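Long-range contacts in polyphosphate kinase (Porphyromonas gingivalis, PDB 2O8R), which probably catalyses the reversible transfer of the terminal phosphate of ATP to a growing polyphosphate chain, with magnesium as cofactor: residues Y230-R236 with P266-D272; P324-L330 with P350-Y356; E525-V531 with R557-V563. The protein carries 3 engineered substitutions. All blocks are in the same frame, centred on the assembly; numbering follows the deposited sequence.

In the fold
The three contacts follow one another along the chain and do not touch, their centres lying about 38 to 50 Å apart. Interaction 1 is the most buried: two antiparallel strands inside the sheet of the middle domain, held by regular backbone bonds, with apolar residues on one face and a charged cluster on the other. Interactions 2 and 3 are only partly buried. In interaction 2 two segments that are loop where they pair and lead into helices share a single backbone bridge, and tyrosines supply much of the contact. Interaction 3 joins two helices of C-terminal domain 2 almost wholly through side chains, small aliphatic groups flanked by one salt bridge. No two share a secondary-structure element.

Interaction 1 (Y230-R236 with P266-D272); sequences YSIKVSR and PTRFMYD
Ile-232, Val-234 and Phe-269 make the tightly packed side of this antiparallel strand pair. With CG anti to the backbone N (chi1 -176°), the Phe-269 ring swings back over the neighbouring strand: its CZ reaches Ile-232 CG2 at 3.9 Å, and its CD1 lies equally far from Val-234 CB. Ile-232 CG2 also meets Tyr-271 CB at 3.7 Å. Bulky branched and ring side chains suit this face.

The backbones are joined at two hydrogen-bonded pairs, Lys-233 with Met-270 and Ser-235 with Arg-268, and by a further bond from Asp-272 N to Ser-231 O; that from Met-270 N to Lys-233 O (2.7 Å) is nearly straight at 167°. At the far end Thr-267 and Arg-268 both face Ser-235, a classic beta bulge. There the exposed Pro-266 lies side by side with Val-234, CB to CG2 4.1 Å, with Arg-236 CB against its CA.

The other face is polar. Arg-268 donates a hydrogen bond from NE to Ser-235 OG, 3.2 Å, the hydroxyl standing 29° out of the guanidinium plane. Lys-233 crosses the same arginine, its CE 3.5 Å from Arg-268 NH2. Their positive ends converge on Glu-50, which salt-bridges each and also bonds Ser-235 OG, probably offsetting the charge; Lys-233 NZ also bonds Asn-302. The selenomethionine Met-270, partly exposed, is on the looser side: its end leads away from the facing strand, and its side chain lies near a bound sulfate.

Glu-50 belongs to helix 35-63, which covers the polar face and adds Tyr-53 as cation-pi partner of Arg-268; the arginine side chain is about 9 Å from that of Asn-48, probably an ATP-binding residue. In the middle-domain sheet, strand 163-169 flanks strand 225-235, and strand 294-297 runs parallel to strand 268-272.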
loop_
_atom_site.group_PDB
_atom_site.type_symbol
_atom_site.label_atom_id
_atom_site.label_comp_id
_atom_site.label_asym_id
_atom_site.label_seq_id
_atom_site.Cartn_x
_atom_site.Cartn_y
_atom_site.Cartn_z
ATOM N N TYR A 230 -1.256 32.625 -0.624
ATOM C CA TYR A 230 -2.061 32.193 0.511
ATOM C C TYR A 230 -2.416 30.724 0.342
ATOM O O TYR A 230 -2.768 30.284 -0.762
ATOM C CB TYR A 230 -3.344 33.010 0.599
ATOM C CG TYR A 230 -3.206 34.465 0.197
ATOM C CD1 TYR A 230 -3.009 35.456 1.157
ATOM C CD2 TYR A 230 -3.289 34.853 -1.145
ATOM C CE1 TYR A 230 -2.896 36.783 0.796
ATOM C CE2 TYR A 230 -3.169 36.181 -1.514
ATOM C CZ TYR A 230 -2.977 37.143 -0.537
ATOM O OH TYR A 230 -2.861 38.465 -0.897
ATOM N N SER A 231 -2.305 29.967 1.431
ATOM C CA SER A 231 -2.606 28.543 1.411
ATOM C C SER A 231 -4.104 28.389 1.454
ATOM O O SER A 231 -4.786 29.065 2.228
ATOM C CB SER A 231 -1.988 27.816 2.609
ATOM O OG SER A 231 -0.586 27.995 2.651
ATOM N N ILE A 232 -4.611 27.506 0.607
ATOM C CA ILE A 232 -6.017 27.162 0.619
ATOM C C ILE A 232 -6.203 25.653 0.686
ATOM O O ILE A 232 -5.284 24.889 0.394
ATOM C CB ILE A 232 -6.758 27.724 -0.606
ATOM C CG1 ILE A 232 -6.059 27.296 -1.904
ATOM C CG2 ILE A 232 -6.888 29.241 -0.495
ATOM C CD1 ILE A 232 -6.871 27.537 -3.151
ATOM N N LYS A 233 -7.408 25.247 1.073
ATOM C CA LYS A 233 -7.795 23.851 1.207
ATOM C C LYS A 233 -9.309 23.780 1.042
ATOM O O LYS A 233 -10.039 24.617 1.577
ATOM C CB LYS A 233 -7.388 23.346 2.590
ATOM C CG LYS A 233 -7.983 22.011 3.024
ATOM C CD LYS A 233 -7.581 21.709 4.465
ATOM C CE LYS A 233 -8.466 20.656 5.100
ATOM N NZ LYS A 233 -8.205 19.298 4.558
ATOM N N VAL A 234 -9.785 22.797 0.293
ATOM C CA VAL A 234 -11.217 22.572 0.190
ATOM C C VAL A 234 -11.519 21.152 0.629
ATOM O O VAL A 234 -10.804 20.235 0.257
ATOM C CB VAL A 234 -11.748 22.870 -1.251
ATOM C CG1 VAL A 234 -10.889 22.215 -2.306
ATOM C CG2 VAL A 234 -13.198 22.455 -1.415
ATOM N N SER A 235 -12.536 20.975 1.470
ATOM C CA SER A 235 -13.095 19.642 1.703
ATOM C C SER A 235 -14.352 19.553 0.866
ATOM O O SER A 235 -15.122 20.514 0.815
ATOM C CB SER A 235 -13.464 19.425 3.170
ATOM O OG SER A 235 -12.443 19.852 4.052
ATOM N N ARG A 236 -14.563 18.422 0.202
ATOM C CA ARG A 236 -15.837 18.195 -0.494
ATOM C C ARG A 236 -16.391 16.786 -0.281
ATOM O O ARG A 236 -15.669 15.903 0.192
ATOM C CB ARG A 236 -15.738 18.543 -1.983
ATOM C CG ARG A 236 -14.560 17.951 -2.724
ATOM C CD ARG A 236 -14.586 18.406 -4.166
ATOM N NE ARG A 236 -14.665 19.857 -4.258
ATOM C CZ ARG A 236 -13.808 20.605 -4.942
ATOM N NH1 ARG A 236 -12.825 20.029 -5.605
ATOM N NH2 ARG A 236 -13.939 21.922 -4.978
ATOM N N PRO A 266 -18.591 21.166 -2.122
ATOM C CA PRO A 266 -17.594 21.768 -1.235
ATOM C C PRO A 266 -18.177 22.053 0.142
ATOM O O PRO A 266 -18.800 23.097 0.326
ATOM C CB PRO A 266 -17.244 23.091 -1.936
ATOM C CG PRO A 266 -17.576 22.865 -3.359
ATOM C CD PRO A 266 -18.743 21.914 -3.382
ATOM N N THR A 267 -17.976 21.143 1.097
ATOM C CA THR A 267 -18.477 21.327 2.474
ATOM C C THR A 267 -17.702 22.412 3.215
ATOM O O THR A 267 -18.233 23.092 4.101
ATOM C CB THR A 267 -18.349 20.051 3.333
ATOM O OG1 THR A 267 -17.020 19.975 3.861
ATOM C CG2 THR A 267 -18.660 18.799 2.530
ATOM N N ARG A 268 -16.435 22.549 2.850
ATOM C CA ARG A 268 -15.541 23.489 3.492
ATOM C C ARG A 268 -14.646 24.125 2.432
ATOM O O ARG A 268 -14.250 23.462 1.468
ATOM C CB ARG A 268 -14.699 22.740 4.531
ATOM C CG ARG A 268 -13.899 23.608 5.470
ATOM C CD ARG A 268 -13.544 22.863 6.749
ATOM N NE ARG A 268 -12.559 21.804 6.552
ATOM C CZ ARG A 268 -12.053 21.066 7.538
ATOM N NH1 ARG A 268 -12.445 21.267 8.786
ATOM N NH2 ARG A 268 -11.154 20.129 7.281
ATOM N N PHE A 269 -14.369 25.416 2.590
ATOM C CA PHE A 269 -13.269 26.055 1.875
ATOM C C PHE A 269 -12.477 26.907 2.855
ATOM O O PHE A 269 -12.925 27.961 3.286
ATOM C CB PHE A 269 -13.750 26.886 0.686
ATOM C CG PHE A 269 -12.625 27.478 -0.126
ATOM C CD1 PHE A 269 -12.077 26.772 -1.185
ATOM C CD2 PHE A 269 -12.103 28.734 0.183
ATOM C CE1 PHE A 269 -11.032 27.310 -1.928
ATOM C CE2 PHE A 269 -11.066 29.274 -0.549
ATOM C CZ PHE A 269 -10.523 28.561 -1.606
HETATM N N MSE A 270 -11.287 26.442 3.193
HETATM C CA MSE A 270 -10.516 27.005 4.283
HETATM C C MSE A 270 -9.298 27.717 3.719
HETATM O O MSE A 270 -8.668 27.224 2.784
HETATM C CB MSE A 270 -10.107 25.863 5.205
HETATM C CG MSE A 270 -9.332 26.227 6.447
HETATM SE SE MSE A 270 -8.714 24.533 7.162
HETATM C CE MSE A 270 -7.472 25.123 8.553
ATOM N N TYR A 271 -8.970 28.877 4.275
ATOM C CA TYR A 271 -7.869 29.673 3.738
ATOM C C TYR A 271 -7.206 30.518 4.804
ATOM O O TYR A 271 -7.826 30.862 5.811
ATOM C CB TYR A 271 -8.348 30.572 2.594
ATOM C CG TYR A 271 -9.423 31.553 2.995
ATOM C CD1 TYR A 271 -9.097 32.844 3.391
ATOM C CD2 TYR A 271 -10.768 31.191 2.974
ATOM C CE1 TYR A 271 -10.073 33.748 3.760
ATOM C CE2 TYR A 271 -11.757 32.085 3.347
ATOM C CZ TYR A 271 -11.404 33.364 3.739
ATOM O OH TYR A 271 -12.379 34.263 4.109
ATOM N N ASP A 272 -5.942 30.850 4.557
ATOM C CA ASP A 272 -5.146 31.697 5.426
ATOM C C ASP A 272 -5.778 33.083 5.524
ATOM O O ASP A 272 -5.896 33.796 4.532
ATOM C CB ASP A 272 -3.705 31.739 4.892
ATOM C CG ASP A 272 -2.977 33.029 5.214
ATOM O OD1 ASP A 272 -3.019 33.498 6.374
ATOM O OD2 ASP A 272 -2.332 33.559 4.287
#

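Interaction 2 (P324-L330 with P350-Y356); sequences PLLSKHL and PYYTYDY
A single beta bridge, Leu-325 with Tyr-352, ties the segment leading into helix 328-331 to the connection between strand 345-349 and helix 355-365. Leu-325 N donates to Tyr-351 O at 2.7 Å, and Leu-325 O takes the longer bond from Thr-353 N, 3.3 Å. Leu-325 CB sits over one face of the Tyr-352 ring, offset toward its rim, while Pro-324 CB rests against Pro-350 O at 3.6 Å; a proline, having no N-H to spend, suits the margin of so short a pairing.

The connection belongs to the PLD-like C-terminal domain 1, and its Tyr-356, near the start of helix 355-365, reaches across to the start of helix 328-331. Tyr-356 OH accepts from Ser-327 N at 3.0 Å (N-H...O 154°) and is also bonded to Glu-331, so a buried phenol keeps its oxygen engaged twice. Ser-327 is the N-cap of that helix: OG, set anti to its own N (chi1 158°), accepts from Leu-330 N at 3.1 Å. Leu-330 in turn lays CD1 over the Tyr-356 face in a CH-pi contact, 3.9 Å from the ring centroid. Helix 678-691 closes in alongside, its Glu-690 bonding both Tyr-352 OH and Lys-328 N.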
loop_
_atom_site.group_PDB
_atom_site.type_symbol
_atom_site.label_atom_id
_atom_site.label_comp_id
_atom_site.label_asym_id
_atom_site.label_seq_id
_atom_site.Cartn_x
_atom_site.Cartn_y
_atom_site.Cartn_z
ATOM N N PRO A 324 3.864 -5.908 25.357
ATOM C CA PRO A 324 2.604 -6.621 25.532
ATOM C C PRO A 324 2.756 -7.960 26.234
ATOM O O PRO A 324 3.559 -8.795 25.826
ATOM C CB PRO A 324 2.104 -6.816 24.103
ATOM C CG PRO A 324 2.816 -5.776 23.303
ATOM C CD PRO A 324 4.164 -5.665 23.938
ATOM N N LEU A 325 1.962 -8.120 27.286
ATOM C CA LEU A 325 1.902 -9.305 28.118
ATOM C C LEU A 325 1.408 -10.548 27.411
ATOM O O LEU A 325 0.696 -10.474 26.418
ATOM C CB LEU A 325 0.947 -9.050 29.283
ATOM C CG LEU A 325 1.260 -7.820 30.124
ATOM C CD1 LEU A 325 0.092 -7.484 31.026
ATOM C CD2 LEU A 325 2.543 -8.019 30.900
ATOM N N LEU A 326 1.774 -11.700 27.963
ATOM C CA LEU A 326 1.181 -12.955 27.547
ATOM C C LEU A 326 0.386 -13.506 28.711
ATOM O O LEU A 326 0.504 -13.026 29.840
ATOM C CB LEU A 326 2.264 -13.955 27.149
ATOM C CG LEU A 326 3.346 -13.431 26.210
ATOM C CD1 LEU A 326 4.376 -14.508 25.939
ATOM C CD2 LEU A 326 2.714 -12.963 24.905
ATOM N N SER A 327 -0.433 -14.505 28.422
ATOM C CA SER A 327 -1.053 -15.305 29.458
ATOM C C SER A 327 -0.142 -16.512 29.701
ATOM O O SER A 327 0.020 -17.350 28.806
ATOM C CB SER A 327 -2.437 -15.745 28.995
ATOM O OG SER A 327 -2.894 -16.897 29.680
ATOM N N LYS A 328 0.460 -16.583 30.894
ATOM C CA LYS A 328 1.329 -17.708 31.284
ATOM C C LYS A 328 0.559 -19.021 31.217
ATOM O O LYS A 328 1.053 -20.012 30.680
ATOM C CB LYS A 328 1.914 -17.541 32.699
ATOM C CG LYS A 328 2.420 -16.144 33.082
ATOM C CD LYS A 328 3.598 -15.661 32.235
ATOM C CE LYS A 328 4.916 -15.718 32.998
ATOM N NZ LYS A 328 5.206 -14.454 33.728
ATOM N N HIS A 329 -0.661 -18.995 31.749
ATOM C CA HIS A 329 -1.553 -20.143 31.785
ATOM C C HIS A 329 -1.759 -20.735 30.403
ATOM O O HIS A 329 -1.462 -21.913 30.171
ATOM C CB HIS A 329 -2.895 -19.716 32.346
ATOM C CG HIS A 329 -3.476 -20.693 33.308
ATOM N ND1 HIS A 329 -3.332 -20.565 34.672
ATOM C CD2 HIS A 329 -4.192 -21.826 33.105
ATOM C CE1 HIS A 329 -3.944 -21.572 35.270
ATOM N NE2 HIS A 329 -4.473 -22.352 34.342
ATOM N N LEU A 330 -2.253 -19.907 29.484
ATOM C CA LEU A 330 -2.362 -20.291 28.076
ATOM C C LEU A 330 -1.053 -20.833 27.521
ATOM O O LEU A 330 -1.041 -21.872 26.858
ATOM C CB LEU A 330 -2.788 -19.105 27.222
ATOM C CG LEU A 330 -4.203 -19.081 26.674
ATOM C CD1 LEU A 330 -4.207 -18.177 25.484
ATOM C CD2 LEU A 330 -4.652 -20.465 26.268
ATOM N N PRO A 350 -3.994 -3.632 24.167
ATOM C CA PRO A 350 -2.663 -3.364 23.696
ATOM C C PRO A 350 -1.850 -4.117 24.761
ATOM O O PRO A 350 -0.809 -4.686 24.454
ATOM C CB PRO A 350 -2.516 -1.855 23.841
ATOM C CG PRO A 350 -3.828 -1.375 24.419
ATOM C CD PRO A 350 -4.379 -2.579 25.109
ATOM N N TYR A 351 -2.396 -4.156 25.988
ATOM C CA TYR A 351 -1.815 -4.776 27.189
ATOM C C TYR A 351 -1.348 -6.219 26.974
ATOM O O TYR A 351 -0.261 -6.588 27.399
ATOM C CB TYR A 351 -2.817 -4.725 28.357
ATOM C CG TYR A 351 -3.519 -3.383 28.552
ATOM C CD1 TYR A 351 -2.804 -2.250 28.908
ATOM C CD2 TYR A 351 -4.897 -3.259 28.401
ATOM C CE1 TYR A 351 -3.425 -1.028 29.090
ATOM C CE2 TYR A 351 -5.526 -2.028 28.562
ATOM C CZ TYR A 351 -4.782 -0.916 28.922
ATOM O OH TYR A 351 -5.380 0.317 29.109
ATOM N N TYR A 352 -2.175 -7.023 26.313
ATOM C CA TYR A 352 -1.776 -8.341 25.850
ATOM C C TYR A 352 -1.504 -8.251 24.359
ATOM O O TYR A 352 -1.913 -7.268 23.730
ATOM C CB TYR A 352 -2.893 -9.343 26.080
ATOM C CG TYR A 352 -3.092 -9.752 27.521
ATOM C CD1 TYR A 352 -2.506 -10.911 28.016
ATOM C CD2 TYR A 352 -3.881 -8.995 28.379
ATOM C CE1 TYR A 352 -2.685 -11.303 29.318
ATOM C CE2 TYR A 352 -4.062 -9.373 29.698
ATOM C CZ TYR A 352 -3.462 -10.532 30.165
ATOM O OH TYR A 352 -3.645 -10.923 31.479
ATOM N N THR A 353 -0.823 -9.259 23.797
ATOM C CA THR A 353 -0.585 -9.322 22.350
ATOM C C THR A 353 -1.861 -9.498 21.577
ATOM O O THR A 353 -2.897 -9.866 22.123
ATOM C CB THR A 353 0.321 -10.513 21.897
ATOM O OG1 THR A 353 0.346 -11.529 22.907
ATOM C CG2 THR A 353 1.742 -10.045 21.557
ATOM N N TYR A 354 -1.753 -9.251 20.280
ATOM C CA TYR A 354 -2.802 -9.552 19.339
ATOM C C TYR A 354 -2.652 -10.985 18.830
ATOM O O TYR A 354 -3.554 -11.528 18.186
ATOM C CB TYR A 354 -2.711 -8.574 18.174
ATOM C CG TYR A 354 -3.327 -7.218 18.444
ATOM C CD1 TYR A 354 -2.613 -6.221 19.099
ATOM C CD2 TYR A 354 -4.624 -6.931 18.031
ATOM C CE1 TYR A 354 -3.172 -4.968 19.340
ATOM C CE2 TYR A 354 -5.194 -5.687 18.272
ATOM C CZ TYR A 354 -4.466 -4.705 18.921
ATOM O OH TYR A 354 -5.039 -3.466 19.143
ATOM N N ASP A 355 -1.521 -11.603 19.160
ATOM C CA ASP A 355 -1.081 -12.842 18.520
ATOM C C ASP A 355 -1.936 -14.087 18.739
ATOM O O ASP A 355 -1.851 -15.039 17.971
ATOM C CB ASP A 355 0.357 -13.127 18.916
ATOM C CG ASP A 355 1.298 -12.062 18.438
ATOM O OD1 ASP A 355 0.905 -11.284 17.543
ATOM O OD2 ASP A 355 2.430 -12.003 18.947
ATOM N N TYR A 356 -2.771 -14.084 19.762
ATOM C CA TYR A 356 -3.508 -15.287 20.086
ATOM C C TYR A 356 -4.539 -15.681 19.047
ATOM O O TYR A 356 -4.743 -16.861 18.810
ATOM C CB TYR A 356 -4.133 -15.199 21.477
ATOM C CG TYR A 356 -3.119 -15.328 22.595
ATOM C CD1 TYR A 356 -2.916 -14.285 23.493
ATOM C CD2 TYR A 356 -2.344 -16.489 22.738
ATOM C CE1 TYR A 356 -1.980 -14.395 24.514
ATOM C CE2 TYR A 356 -1.393 -16.603 23.754
ATOM C CZ TYR A 356 -1.224 -15.553 24.642
ATOM O OH TYR A 356 -0.298 -15.647 25.660
#

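Interaction 3 (E525-V531 with R557-V563); sequences EREIENV and RASEAGV
Arg-557 and Glu-525 form the one salt bridge of this helix-helix contact. NH2 of Arg-557 donates to Glu-525 OE2 at 2.6 Å, meeting the syn lone pair of the carboxylate, and OE2 lies practically in the guanidinium plane; carboxylate and guanidinium are tilted by only 20°. Glu-525 starts away from its partner, and the bend at chi2 (-55°) turns its end back across.

Just inward, Ile-528 CD1 lies 3.9 Å from the same NH2, and the two branches of Ile-528 divide the packing. CG1 meets Ala-558 CB at 4.2 Å, while CG2 touches Ala-561 CB at 3.8 Å; alanines suit these places because their short side chains let the helix end and the turn after it approach the isoleucine closely. Val-531 CG2 and Val-563 CG2 close the far end, 3.9 Å apart. Just before Val-563 the chain leaves its helix at Gly-562, whose positive phi (87°) completes a Schellman motif.

Helix 549-560 is the crossover helix between parallel strands 538-543 and 564-569, and Met-539 of the first strand touches the side chains of Glu-527, Ala-558 and Val-563. The chemistry is thus directional only at the partly exposed ion pair; the rest is close aliphatic fit.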
loop_
_atom_site.group_PDB
_atom_site.type_symbol
_atom_site.label_atom_id
_atom_site.label_comp_id
_atom_site.label_asym_id
_atom_site.label_seq_id
_atom_site.Cartn_x
_atom_site.Cartn_y
_atom_site.Cartn_z
ATOM N N GLU A 525 -34.480 -2.874 33.568
ATOM C CA GLU A 525 -35.697 -2.971 34.349
ATOM C C GLU A 525 -35.460 -3.709 35.662
ATOM O O GLU A 525 -35.921 -3.272 36.718
ATOM C CB GLU A 525 -36.798 -3.675 33.565
ATOM C CG GLU A 525 -37.559 -2.798 32.599
ATOM C CD GLU A 525 -38.164 -1.565 33.240
ATOM O OE1 GLU A 525 -38.404 -1.545 34.469
ATOM O OE2 GLU A 525 -38.420 -0.606 32.492
ATOM N N ARG A 526 -34.727 -4.818 35.593
ATOM C CA ARG A 526 -34.430 -5.614 36.776
ATOM C C ARG A 526 -33.768 -4.799 37.882
ATOM O O ARG A 526 -34.031 -5.031 39.068
ATOM C CB ARG A 526 -33.570 -6.815 36.417
ATOM C CG ARG A 526 -33.170 -7.645 37.620
ATOM C CD ARG A 526 -32.677 -8.991 37.212
ATOM N NE ARG A 526 -31.419 -8.889 36.490
ATOM C CZ ARG A 526 -30.650 -9.924 36.189
ATOM N NH1 ARG A 526 -31.006 -11.146 36.564
ATOM N NH2 ARG A 526 -29.521 -9.732 35.522
ATOM N N GLU A 527 -32.929 -3.840 37.491
ATOM C CA GLU A 527 -32.285 -2.944 38.453
ATOM C C GLU A 527 -33.313 -2.005 39.045
ATOM O O GLU A 527 -33.251 -1.708 40.238
ATOM C CB GLU A 527 -31.147 -2.128 37.824
ATOM C CG GLU A 527 -30.045 -2.939 37.185
ATOM C CD GLU A 527 -29.179 -3.673 38.190
ATOM O OE1 GLU A 527 -28.815 -3.058 39.222
ATOM O OE2 GLU A 527 -28.859 -4.865 37.932
ATOM N N ILE A 528 -34.255 -1.542 38.219
ATOM C CA ILE A 528 -35.314 -0.657 38.720
ATOM C C ILE A 528 -36.131 -1.360 39.797
ATOM O O ILE A 528 -36.336 -0.809 40.879
ATOM C CB ILE A 528 -36.265 -0.159 37.612
ATOM C CG1 ILE A 528 -35.516 0.695 36.590
ATOM C CG2 ILE A 528 -37.430 0.628 38.225
ATOM C CD1 ILE A 528 -36.380 1.120 35.439
ATOM N N GLU A 529 -36.562 -2.583 39.492
ATOM C CA GLU A 529 -37.318 -3.424 40.418
ATOM C C GLU A 529 -36.596 -3.585 41.740
ATOM O O GLU A 529 -37.161 -3.326 42.798
ATOM C CB GLU A 529 -37.543 -4.807 39.815
ATOM C CG GLU A 529 -38.316 -4.793 38.511
ATOM C CD GLU A 529 -37.991 -5.991 37.638
ATOM O OE1 GLU A 529 -37.926 -7.120 38.171
ATOM O OE2 GLU A 529 -37.802 -5.804 36.417
ATOM N N ASN A 530 -35.337 -3.995 41.664
ATOM C CA ASN A 530 -34.530 -4.260 42.842
ATOM C C ASN A 530 -34.492 -3.092 43.817
ATOM O O ASN A 530 -34.458 -3.294 45.031
ATOM C CB ASN A 530 -33.104 -4.651 42.430
ATOM C CG ASN A 530 -33.028 -6.023 41.755
ATOM O OD1 ASN A 530 -31.950 -6.461 41.361
ATOM N ND2 ASN A 530 -34.169 -6.699 41.615
ATOM N N VAL A 531 -34.496 -1.873 43.280
ATOM C CA VAL A 531 -34.520 -0.663 44.104
ATOM C C VAL A 531 -35.873 -0.514 44.811
ATOM O O VAL A 531 -35.950 -0.052 45.953
ATOM C CB VAL A 531 -34.204 0.596 43.271
ATOM C CG1 VAL A 531 -34.363 1.876 44.113
ATOM C CG2 VAL A 531 -32.808 0.509 42.719
ATOM N N ARG A 557 -35.128 7.111 33.318
ATOM C CA ARG A 557 -36.108 6.498 34.201
ATOM C C ARG A 557 -35.456 5.657 35.297
ATOM O O ARG A 557 -35.953 5.622 36.423
ATOM C CB ARG A 557 -37.112 5.656 33.424
ATOM C CG ARG A 557 -38.095 6.442 32.563
ATOM C CD ARG A 557 -38.931 5.500 31.699
ATOM N NE ARG A 557 -39.102 4.208 32.366
ATOM C CZ ARG A 557 -38.736 3.027 31.865
ATOM N NH1 ARG A 557 -38.197 2.933 30.650
ATOM N NH2 ARG A 557 -38.931 1.931 32.585
ATOM N N ALA A 558 -34.350 4.991 34.978
ATOM C CA ALA A 558 -33.626 4.219 35.984
ATOM C C ALA A 558 -33.058 5.160 37.033
ATOM O O ALA A 558 -33.167 4.900 38.225
ATOM C CB ALA A 558 -32.532 3.391 35.347
ATOM N N SER A 559 -32.488 6.274 36.585
ATOM C CA SER A 559 -31.967 7.296 37.492
ATOM C C SER A 559 -33.068 7.807 38.418
ATOM O O SER A 559 -32.944 7.729 39.649
ATOM C CB SER A 559 -31.370 8.458 36.697
ATOM O OG SER A 559 -30.830 9.445 37.555
ATOM N N GLU A 560 -34.146 8.306 37.808
ATOM C CA GLU A 560 -35.355 8.735 38.515
ATOM C C GLU A 560 -35.809 7.714 39.552
ATOM O O GLU A 560 -36.206 8.086 40.654
ATOM C CB GLU A 560 -36.489 8.978 37.511
ATOM C CG GLU A 560 -36.395 10.301 36.752
ATOM C CD GLU A 560 -37.353 10.391 35.582
ATOM O OE1 GLU A 560 -37.830 9.334 35.114
ATOM O OE2 GLU A 560 -37.634 11.524 35.122
ATOM N N ALA A 561 -35.722 6.429 39.200
ATOM C CA ALA A 561 -36.130 5.329 40.074
ATOM C C ALA A 561 -35.140 5.017 41.189
ATOM O O ALA A 561 -35.322 4.042 41.904
ATOM C CB ALA A 561 -36.353 4.077 39.257
ATOM N N GLY A 562 -34.079 5.809 41.319
ATOM C CA GLY A 562 -33.054 5.523 42.308
ATOM C C GLY A 562 -31.936 4.578 41.877
ATOM O O GLY A 562 -31.072 4.240 42.695
ATOM N N VAL A 563 -31.930 4.145 40.612
ATOM C CA VAL A 563 -30.796 3.362 40.087
ATOM C C VAL A 563 -29.595 4.279 39.788
ATOM O O VAL A 563 -29.727 5.275 39.073
ATOM C CB VAL A 563 -31.164 2.528 38.815
ATOM C CG1 VAL A 563 -30.000 1.640 38.396
ATOM C CG2 VAL A 563 -32.436 1.682 39.032
#